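Local coordinates for protein alpha-galactosidase 1 (Saccharomyces cerevisiae, PDB 3LRM) that hydrolyses terminal, non-reducing alpha-D-galactose residues from alpha-D-galactosides such as raffinose and other galactose oligosaccharides, at residues Val143-Tyr148 against Pro180-Leu185; Gly155-Pro160 against Gly189-Phe194; Trp391-Leu396 against Gly445-Asn450. The protein carries 2 engineered substitutions. One frame throughout, in Å; residues are numbered along the deposited sequence.

In the fold
Interactions 1 and 2 belong to the parallel-stranded (beta/alpha)8 barrel of this GH27 enzyme; interaction 3 belongs to its C-terminal antiparallel sheet. Along the chain the first two alternate: 143-148, 155-160, 180-185, 189-194. Interaction 1 pairs strands 145-149 and 182-185. Interaction 2 joins the loops that follow these strands, and helix 160-176 runs from the end of segment 155-160 towards strand 182-185. Their centres are about 20 Å apart, and Leu185 packs on Thr193 between them. One end of interaction 1 reaches the bound galactose, while interaction 2 meets neighbouring subunits of the tetramer. Interaction 3 comes later in sequence, its centre about 40 Å from that of interaction 1, away from the annotated sites.

Interaction 1. Residues Val143-Tyr148 against Pro180-Leu185; sequences VDYLKY and PVFYSL. Engineered in segment 180-185: Val181 (natural residue Ile). With GLA (alpha-D-galactopyranose), chain K.
The Tyr145 ring lies beside the Phe182 ring, the two pointing the same way. Their planes differ by only 18°, but the rings are slid apart and barely overlap, with centroids 5.2 Å apart. The closest atoms are Tyr145 CE2 and Phe182 CD1, 3.4 Å apart. In both residues CG is anti to the backbone N, and this turns the two rings in the same direction from neighbouring strands. A water in the plane of the Tyr145 ring, 2.7 Å from Tyr145 OH, donates to Ser184 OG, and Gln31 is a further partner of the tyrosine hydroxyl. Lys147 runs out extended from the same face, all four side-chain torsions near 180°. Its NZ donates to O4 of the galactose at 2.8 Å and to O3 at 2.9 Å, and forms a salt bridge with Asp72. Lys147 and Asp72, both substrate-binding residues, pair with each other and each hydrogen-bonds the galactose.

On the other face, Tyr183 CE1 packs against Tyr148 CB at 3.7 Å, the two rings set obliquely. Tyr183 OH is hydrogen-bonded to the backbone O of Tyr167. Leu146 CD2 lies alongside the Tyr183 ring. Leu146 CB approaches CG1 of Val181, an engineered residue that is isoleucine in nature.

The backbones are parallel and in register. Phe182 N bonds to Asp144 O at 2.7 Å, and three further bonds follow: Leu146 N to Phe182 O, Ser184 N to Leu146 O and Tyr148 N to Ser184 O. The two strands and helix 160-176 form a beta-alpha-beta unit of the TIM barrel. The helix connects the strands and packs through Met170 on Leu146, Tyr148 and Tyr183. Helix 131-140 adds Phe138 against Leu146. Strands 109-115 and 203-205 flank the pair in the barrel sheet.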
loop_
_atom_site.group_PDB
_atom_site.type_symbol
_atom_site.label_atom_id
_atom_site.label_comp_id
_atom_site.label_asym_id
_atom_site.label_seq_id
_atom_site.Cartn_x
_atom_site.Cartn_y
_atom_site.Cartn_z
ATOM N N VAL A 143 -22.128 29.035 -18.287
ATOM C CA VAL A 143 -22.201 27.813 -17.479
ATOM C C VAL A 143 -21.958 28.121 -15.997
ATOM O O VAL A 143 -21.106 28.947 -15.663
ATOM C CB VAL A 143 -21.188 26.751 -18.006
ATOM C CG1 VAL A 143 -20.970 25.621 -17.008
ATOM C CG2 VAL A 143 -21.648 26.190 -19.344
ATOM N N ASP A 144 -22.706 27.449 -15.122
ATOM C CA ASP A 144 -22.674 27.716 -13.678
ATOM C C ASP A 144 -21.976 26.634 -12.858
ATOM O O ASP A 144 -21.710 26.830 -11.669
ATOM C CB ASP A 144 -24.103 27.871 -13.147
ATOM C CG ASP A 144 -24.939 28.812 -13.984
ATOM O OD1 ASP A 144 -24.544 29.983 -14.143
ATOM O OD2 ASP A 144 -26.000 28.382 -14.476
ATOM N N TYR A 145 -21.687 25.502 -13.503
ATOM C CA TYR A 145 -21.316 24.263 -12.827
ATOM C C TYR A 145 -20.498 23.394 -13.779
ATOM O O TYR A 145 -20.891 23.184 -14.930
ATOM C CB TYR A 145 -22.598 23.529 -12.396
ATOM C CG TYR A 145 -22.446 22.244 -11.601
ATOM C CD1 TYR A 145 -22.126 21.037 -12.229
ATOM C CD2 TYR A 145 -22.683 22.224 -10.227
ATOM C CE1 TYR A 145 -22.010 19.848 -11.497
ATOM C CE2 TYR A 145 -22.574 21.047 -9.489
ATOM C CZ TYR A 145 -22.238 19.865 -10.126
ATOM O OH TYR A 145 -22.131 18.706 -9.384
ATOM N N LEU A 146 -19.362 22.893 -13.297
ATOM C CA LEU A 146 -18.543 21.975 -14.087
ATOM C C LEU A 146 -18.256 20.661 -13.361
ATOM O O LEU A 146 -17.645 20.651 -12.287
ATOM C CB LEU A 146 -17.235 22.644 -14.538
ATOM C CG LEU A 146 -16.259 21.780 -15.351
ATOM C CD1 LEU A 146 -16.815 21.498 -16.741
ATOM C CD2 LEU A 146 -14.885 22.419 -15.443
ATOM N N LYS A 147 -18.718 19.560 -13.953
ATOM C CA LYS A 147 -18.336 18.227 -13.508
ATOM C C LYS A 147 -17.070 17.831 -14.267
ATOM O O LYS A 147 -17.084 17.732 -15.498
ATOM C CB LYS A 147 -19.467 17.228 -13.758
ATOM C CG LYS A 147 -19.126 15.789 -13.398
ATOM C CD LYS A 147 -20.272 14.870 -13.745
ATOM C CE LYS A 147 -19.915 13.421 -13.495
ATOM N NZ LYS A 147 -21.092 12.532 -13.734
ATOM N N TYR A 148 -15.983 17.611 -13.533
ATOM C CA TYR A 148 -14.659 17.469 -14.144
ATOM C C TYR A 148 -14.028 16.095 -13.853
ATOM O O TYR A 148 -13.517 15.856 -12.753
ATOM C CB TYR A 148 -13.765 18.627 -13.684
ATOM C CG TYR A 148 -12.591 18.925 -14.580
ATOM C CD1 TYR A 148 -12.736 18.987 -15.963
ATOM C CD2 TYR A 148 -11.333 19.161 -14.042
ATOM C CE1 TYR A 148 -11.654 19.264 -16.782
ATOM C CE2 TYR A 148 -10.249 19.437 -14.847
ATOM C CZ TYR A 148 -10.413 19.496 -16.213
ATOM O OH TYR A 148 -9.324 19.772 -17.011
ATOM N N PRO A 180 -18.558 33.052 -11.833
ATOM C CA PRO A 180 -18.773 32.084 -10.755
ATOM C C PRO A 180 -19.167 30.713 -11.315
ATOM O O PRO A 180 -20.169 30.593 -12.029
ATOM C CB PRO A 180 -19.926 32.699 -9.950
ATOM C CG PRO A 180 -19.887 34.156 -10.267
ATOM C CD PRO A 180 -19.446 34.223 -11.706
ATOM N N VAL A 181 -18.355 29.699 -11.020
ATOM C CA VAL A 181 -18.622 28.334 -11.477
ATOM C C VAL A 181 -18.463 27.339 -10.336
ATOM O O VAL A 181 -17.407 27.286 -9.698
ATOM C CB VAL A 181 -17.702 27.905 -12.655
ATOM C CG1 VAL A 181 -18.071 26.508 -13.142
ATOM C CG2 VAL A 181 -17.798 28.893 -13.811
ATOM N N PHE A 182 -19.518 26.567 -10.084
ATOM C CA PHE A 182 -19.486 25.489 -9.102
ATOM C C PHE A 182 -18.628 24.373 -9.680
ATOM O O PHE A 182 -18.964 23.792 -10.713
ATOM C CB PHE A 182 -20.904 24.988 -8.808
ATOM C CG PHE A 182 -21.016 24.146 -7.568
ATOM C CD1 PHE A 182 -20.457 22.865 -7.513
ATOM C CD2 PHE A 182 -21.705 24.622 -6.453
ATOM C CE1 PHE A 182 -20.576 22.081 -6.357
ATOM C CE2 PHE A 182 -21.832 23.842 -5.295
ATOM C CZ PHE A 182 -21.266 22.575 -5.245
ATOM N N TYR A 183 -17.512 24.097 -9.011
ATOM C CA TYR A 183 -16.497 23.193 -9.534
ATOM C C TYR A 183 -16.583 21.839 -8.844
ATOM O O TYR A 183 -16.265 21.705 -7.661
ATOM C CB TYR A 183 -15.113 23.830 -9.377
ATOM C CG TYR A 183 -13.949 23.084 -10.000
ATOM C CD1 TYR A 183 -14.085 22.378 -11.194
ATOM C CD2 TYR A 183 -12.689 23.127 -9.406
ATOM C CE1 TYR A 183 -13.001 21.710 -11.759
ATOM C CE2 TYR A 183 -11.604 22.471 -9.963
ATOM C CZ TYR A 183 -11.762 21.769 -11.138
ATOM O OH TYR A 183 -10.679 21.121 -11.678
ATOM N N SER A 184 -17.023 20.846 -9.607
ATOM C CA SER A 184 -17.273 19.508 -9.108
ATOM C C SER A 184 -16.219 18.528 -9.632
ATOM O O SER A 184 -16.185 18.210 -10.828
ATOM C CB SER A 184 -18.677 19.070 -9.532
ATOM O OG SER A 184 -18.905 17.698 -9.281
ATOM N N LEU A 185 -15.366 18.060 -8.724
ATOM C CA LEU A 185 -14.333 17.080 -9.044
ATOM C C LEU A 185 -14.906 15.676 -9.189
ATOM O O LEU A 185 -15.786 15.268 -8.433
ATOM C CB LEU A 185 -13.248 17.083 -7.971
ATOM C CG LEU A 185 -11.978 17.910 -8.172
ATOM C CD1 LEU A 185 -12.232 19.226 -8.880
ATOM C CD2 LEU A 185 -11.303 18.144 -6.829
HETATM C C1 GLA K . -17.229 8.940 -15.488
HETATM C C2 GLA K . -18.050 9.478 -14.318
HETATM C C3 GLA K . -19.540 9.197 -14.559
HETATM C C4 GLA K . -19.986 9.726 -15.927
HETATM C C5 GLA K . -19.040 9.217 -17.025
HETATM C C6 GLA K . -19.392 9.740 -18.415
HETATM O O2 GLA K . -17.594 8.876 -13.102
HETATM O O3 GLA K . -20.340 9.769 -13.516
HETATM O O4 GLA K . -20.004 11.159 -15.898
HETATM O O5 GLA K . -17.689 9.567 -16.696
HETATM O O6 GLA K . -18.970 8.815 -19.422
HETATM O O HOH W 1 -22.718 30.969 -12.710
HETATM O O HOH W 2 -21.061 16.504 -10.404
#

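Interaction 2. Residues Gly155-Pro160 against Gly189-Phe194; sequences GQFGTP and GQDLTF
The Phe157 ring and the side-chain amide of Gln190 have planes only 7° apart, although the two side chains cross obliquely. Gln190 NE2 comes within 3.3 Å of Phe157 CD1, and Gln190 OE1 lies 3.2 Å from Phe157 CB. Asn150 donates a hydrogen bond to that OE1, which helps to fix the amide's rotation. Asp191 OD2 sits at the ring edge, near its plane. Phe157 CG stands between the backbone N and the carbonyl carbon (chi1 73°), and this brings the ring towards Gln190. Tyr195 of a second subunit meets the same ring, with the planes steeply inclined.

Both segments lie mainly in the loops that follow barrel strands 145-149 and 182-185 of the TIM-barrel fold. In the first, Thr159 takes the N-cap position of helix 160-176. The carboxylate of Asp191 reaches across to this helix start. Its OD2 accepts the backbone N-H of Gly158 at 2.8 Å, nearly straight at 172°. The donor comes on the syn side and somewhat out of the carboxylate plane. The same oxygen is hydrogen-bonded to Ser163 OG in the first turn of the helix. Pro160 CG lies 3.7 Å from Asp191 O, whose own hydrogen bond comes from Trp196 NE1.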
loop_
_atom_site.group_PDB
_atom_site.type_symbol
_atom_site.label_atom_id
_atom_site.label_comp_id
_atom_site.label_asym_id
_atom_site.label_seq_id
_atom_site.Cartn_x
_atom_site.Cartn_y
_atom_site.Cartn_z
ATOM N N GLY A 155 -1.180 9.605 -17.287
ATOM C CA GLY A 155 -0.318 9.240 -16.169
ATOM C C GLY A 155 -0.133 10.311 -15.108
ATOM O O GLY A 155 0.771 10.208 -14.282
ATOM N N GLN A 156 -0.984 11.335 -15.119
ATOM C CA GLN A 156 -0.862 12.449 -14.171
ATOM C C GLN A 156 -1.633 12.213 -12.865
ATOM O O GLN A 156 -2.488 13.004 -12.464
ATOM C CB GLN A 156 -1.255 13.772 -14.831
ATOM C CG GLN A 156 -0.256 14.255 -15.865
ATOM C CD GLN A 156 -0.578 15.636 -16.400
ATOM O OE1 GLN A 156 -0.891 16.559 -15.645
ATOM N NE2 GLN A 156 -0.489 15.788 -17.714
ATOM N N PHE A 157 -1.304 11.104 -12.215
ATOM C CA PHE A 157 -1.910 10.679 -10.959
ATOM C C PHE A 157 -0.903 9.765 -10.268
ATOM O O PHE A 157 0.144 9.456 -10.840
ATOM C CB PHE A 157 -3.218 9.918 -11.221
ATOM C CG PHE A 157 -3.012 8.534 -11.778
ATOM C CD1 PHE A 157 -3.090 7.417 -10.946
ATOM C CD2 PHE A 157 -2.720 8.347 -13.132
ATOM C CE1 PHE A 157 -2.890 6.138 -11.452
ATOM C CE2 PHE A 157 -2.515 7.071 -13.652
ATOM C CZ PHE A 157 -2.596 5.964 -12.809
ATOM N N GLY A 158 -1.225 9.326 -9.053
ATOM C CA GLY A 158 -0.390 8.366 -8.335
ATOM C C GLY A 158 0.146 8.899 -7.027
ATOM O O GLY A 158 0.543 8.136 -6.158
ATOM N N THR A 159 0.186 10.219 -6.913
ATOM C CA THR A 159 0.484 10.906 -5.670
ATOM C C THR A 159 -0.542 12.036 -5.513
ATOM O O THR A 159 -1.117 12.487 -6.506
ATOM C CB THR A 159 1.934 11.480 -5.633
ATOM O OG1 THR A 159 2.081 12.522 -6.603
ATOM C CG2 THR A 159 2.970 10.404 -5.896
ATOM N N PRO A 160 -0.794 12.481 -4.269
ATOM C CA PRO A 160 -1.687 13.608 -4.044
ATOM C C PRO A 160 -1.283 14.859 -4.818
ATOM O O PRO A 160 -2.134 15.493 -5.443
ATOM C CB PRO A 160 -1.554 13.852 -2.545
ATOM C CG PRO A 160 -1.283 12.520 -1.995
ATOM C CD PRO A 160 -0.404 11.844 -2.997
ATOM N N GLY A 189 -11.997 9.860 -5.782
ATOM C CA GLY A 189 -11.244 9.790 -4.541
ATOM C C GLY A 189 -9.781 9.433 -4.718
ATOM O O GLY A 189 -9.079 9.225 -3.730
ATOM N N GLN A 190 -9.320 9.376 -5.967
ATOM C CA GLN A 190 -7.940 9.011 -6.283
ATOM C C GLN A 190 -6.922 9.964 -5.661
ATOM O O GLN A 190 -7.053 11.188 -5.765
ATOM C CB GLN A 190 -7.735 8.955 -7.795
ATOM C CG GLN A 190 -6.450 8.282 -8.239
ATOM C CD GLN A 190 -6.319 8.239 -9.745
ATOM O OE1 GLN A 190 -6.279 9.276 -10.403
ATOM N NE2 GLN A 190 -6.253 7.036 -10.303
ATOM N N ASP A 191 -5.914 9.373 -5.020
ATOM C CA ASP A 191 -4.828 10.101 -4.373
ATOM C C ASP A 191 -5.316 10.969 -3.211
ATOM O O ASP A 191 -4.848 12.098 -3.018
ATOM C CB ASP A 191 -4.034 10.916 -5.398
ATOM C CG ASP A 191 -3.375 10.047 -6.447
ATOM O OD1 ASP A 191 -2.787 9.007 -6.078
ATOM O OD2 ASP A 191 -3.441 10.404 -7.641
ATOM N N LEU A 192 -6.267 10.414 -2.457
ATOM C CA LEU A 192 -6.789 10.991 -1.212
ATOM C C LEU A 192 -7.377 12.402 -1.380
ATOM O O LEU A 192 -6.953 13.351 -0.716
ATOM C CB LEU A 192 -5.727 10.933 -0.103
ATOM C CG LEU A 192 -5.068 9.569 0.139
ATOM C CD1 LEU A 192 -3.748 9.690 0.873
ATOM C CD2 LEU A 192 -5.997 8.636 0.881
ATOM N N THR A 193 -8.373 12.513 -2.259
ATOM C CA THR A 193 -8.984 13.795 -2.630
ATOM C C THR A 193 -9.572 14.571 -1.453
ATOM O O THR A 193 -9.500 15.798 -1.436
ATOM C CB THR A 193 -10.078 13.624 -3.722
ATOM O OG1 THR A 193 -9.651 12.654 -4.680
ATOM C CG2 THR A 193 -10.335 14.935 -4.450
ATOM N N PHE A 194 -10.148 13.861 -0.481
ATOM C CA PHE A 194 -10.733 14.490 0.712
ATOM C C PHE A 194 -9.762 15.441 1.439
ATOM O O PHE A 194 -10.188 16.375 2.112
ATOM C CB PHE A 194 -11.275 13.432 1.679
ATOM C CG PHE A 194 -10.225 12.478 2.185
ATOM C CD1 PHE A 194 -9.426 12.808 3.273
ATOM C CD2 PHE A 194 -10.035 11.247 1.569
ATOM C CE1 PHE A 194 -8.453 11.937 3.727
ATOM C CE2 PHE A 194 -9.065 10.367 2.024
ATOM C CZ PHE A 194 -8.271 10.716 3.106
#

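Interaction 3. Residues Trp391-Leu396 against Gly445-Asn450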
loop_
_atom_site.group_PDB
_atom_site.type_symbol
_atom_site.label_atom_id
_atom_site.label_comp_id
_atom_site.label_asym_id
_atom_site.label_seq_id
_atom_site.Cartn_x
_atom_site.Cartn_y
_atom_site.Cartn_z
ATOM N N TRP A 391 -34.975 14.316 25.240
ATOM C CA TRP A 391 -35.019 14.706 23.842
ATOM C C TRP A 391 -36.280 14.176 23.178
ATOM O O TRP A 391 -36.681 13.039 23.416
ATOM C CB TRP A 391 -33.771 14.194 23.115
ATOM C CG TRP A 391 -32.493 14.814 23.595
ATOM C CD1 TRP A 391 -31.819 14.520 24.744
ATOM C CD2 TRP A 391 -31.734 15.831 22.934
ATOM N NE1 TRP A 391 -30.693 15.300 24.847
ATOM C CE2 TRP A 391 -30.613 16.110 23.746
ATOM C CE3 TRP A 391 -31.893 16.534 21.730
ATOM C CZ2 TRP A 391 -29.652 17.062 23.397
ATOM C CZ3 TRP A 391 -30.941 17.480 21.380
ATOM C CH2 TRP A 391 -29.833 17.735 22.210
ATOM N N ASP A 392 -36.903 15.013 22.353
ATOM C CA ASP A 392 -38.060 14.614 21.571
ATOM C C ASP A 392 -37.599 13.943 20.282
ATOM O O ASP A 392 -36.669 14.423 19.634
ATOM C CB ASP A 392 -38.934 15.832 21.250
ATOM C CG ASP A 392 -39.715 16.342 22.461
ATOM O OD1 ASP A 392 -39.922 15.581 23.442
ATOM O OD2 ASP A 392 -40.136 17.520 22.419
ATOM N N ILE A 393 -38.256 12.842 19.916
ATOM C CA ILE A 393 -37.895 12.060 18.732
ATOM C C ILE A 393 -38.862 12.342 17.586
ATOM O O ILE A 393 -40.073 12.199 17.734
ATOM C CB ILE A 393 -37.862 10.549 19.036
ATOM C CG1 ILE A 393 -36.982 10.273 20.257
ATOM C CG2 ILE A 393 -37.356 9.775 17.832
ATOM C CD1 ILE A 393 -37.285 8.970 20.959
ATOM N N TYR A 394 -38.314 12.752 16.447
ATOM C CA TYR A 394 -39.113 13.052 15.269
ATOM C C TYR A 394 -38.772 12.087 14.143
ATOM O O TYR A 394 -37.616 11.984 13.737
ATOM C CB TYR A 394 -38.856 14.488 14.808
ATOM C CG TYR A 394 -39.493 15.558 15.663
ATOM C CD1 TYR A 394 -38.962 15.890 16.908
ATOM C CD2 TYR A 394 -40.613 16.256 15.216
ATOM C CE1 TYR A 394 -39.539 16.871 17.693
ATOM C CE2 TYR A 394 -41.196 17.245 15.989
ATOM C CZ TYR A 394 -40.657 17.547 17.229
ATOM O OH TYR A 394 -41.236 18.529 18.002
ATOM N N ASP A 395 -39.777 11.376 13.642
ATOM C CA ASP A 395 -39.586 10.495 12.494
ATOM C C ASP A 395 -39.565 11.339 11.226
ATOM O O ASP A 395 -40.592 11.886 10.817
ATOM C CB ASP A 395 -40.683 9.426 12.430
ATOM C CG ASP A 395 -40.448 8.388 11.333
ATOM O OD1 ASP A 395 -39.671 8.648 10.388
ATOM O OD2 ASP A 395 -41.056 7.301 11.412
ATOM N N LEU A 396 -38.390 11.437 10.607
ATOM C CA LEU A 396 -38.201 12.296 9.441
ATOM C C LEU A 396 -38.933 11.795 8.196
ATOM O O LEU A 396 -39.101 12.537 7.232
ATOM C CB LEU A 396 -36.711 12.492 9.155
ATOM C CG LEU A 396 -35.912 13.360 10.138
ATOM C CD1 LEU A 396 -34.432 13.026 10.090
ATOM C CD2 LEU A 396 -36.136 14.841 9.870
ATOM N N GLY A 445 -42.453 10.501 20.004
ATOM C CA GLY A 445 -42.115 10.239 21.386
ATOM C C GLY A 445 -40.887 10.991 21.849
ATOM O O GLY A 445 -40.444 11.939 21.206
ATOM N N SER A 446 -40.346 10.567 22.985
ATOM C CA SER A 446 -39.183 11.212 23.564
ATOM C C SER A 446 -38.232 10.187 24.173
ATOM O O SER A 446 -38.634 9.063 24.488
ATOM C CB SER A 446 -39.599 12.279 24.592
ATOM O OG SER A 446 -40.326 11.719 25.670
ATOM N N LEU A 447 -36.966 10.584 24.308
ATOM C CA LEU A 447 -35.924 9.738 24.894
ATOM C C LEU A 447 -35.330 10.423 26.115
ATOM O O LEU A 447 -34.898 11.579 26.053
ATOM C CB LEU A 447 -34.812 9.453 23.881
ATOM C CG LEU A 447 -34.147 8.073 23.787
ATOM C CD1 LEU A 447 -32.789 8.219 23.114
ATOM C CD2 LEU A 447 -33.998 7.343 25.121
ATOM N N SER A 448 -35.313 9.695 27.222
ATOM C CA SER A 448 -34.816 10.209 28.487
ATOM C C SER A 448 -33.545 9.475 28.900
ATOM O O SER A 448 -33.319 8.347 28.449
ATOM C CB SER A 448 -35.897 10.071 29.557
ATOM O OG SER A 448 -36.905 11.051 29.364
ATOM N N PRO A 449 -32.704 10.114 29.743
ATOM C CA PRO A 449 -31.495 9.448 30.240
ATOM C C PRO A 449 -31.816 8.077 30.836
ATOM O O PRO A 449 -32.887 7.896 31.429
ATOM C CB PRO A 449 -30.996 10.395 31.327
ATOM C CG PRO A 449 -31.477 11.728 30.896
ATOM C CD PRO A 449 -32.803 11.503 30.230
ATOM N N ASN A 450 -30.904 7.125 30.644
ATOM C CA ASN A 450 -31.056 5.743 31.125
ATOM C C ASN A 450 -32.143 4.936 30.410
ATOM O O ASN A 450 -32.311 3.743 30.681
ATOM C CB ASN A 450 -31.255 5.682 32.655
ATOM C CG ASN A 450 -30.315 6.615 33.412
ATOM O OD1 ASN A 450 -29.090 6.592 33.221
ATOM N ND2 ASN A 450 -30.892 7.445 34.277
#
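Leu447 N donates to Trp391 O at 2.6 Å. Trp391 N returns a bond of 2.9 Å to Leu447 O, so the two residues form an antiparallel hydrogen-bonded pair. Ile393 N bonds to Gly445 O at 2.7 Å. Next to them, Asp392 and Ser446 make a non-hydrogen-bonded pair on the face away from the Trp391, Ile393 and Leu447 side chains, where Asp392 OD1 meets Ser446 CB at 3.5 Å.

The Ile393 side chain does most of the apolar work. Its CG1 is anti to the carbonyl carbon (chi1 -52°), and CD1 extends across to Leu447 CB, 3.9 Å away. The same methyl rests on the backbone of Ser446. Without CD1, as with an alanine here, a gap is likely to open beside Leu447 CB and over the Ser446 backbone. The Trp391 ring leads away from Leu447, and its NE1 is held by the backbone O of Lys386.

Strand 391-395 belongs to the C-terminal beta-sandwich domain. Strand 442-447 is an outermost strand of the six-stranded antiparallel sheet of this chain. Strand 391-395 lies between it and strand 461-469, where Leu467 touches Ile393. Helix 373-376 packs on Trp391 and Leu447 through Leu373.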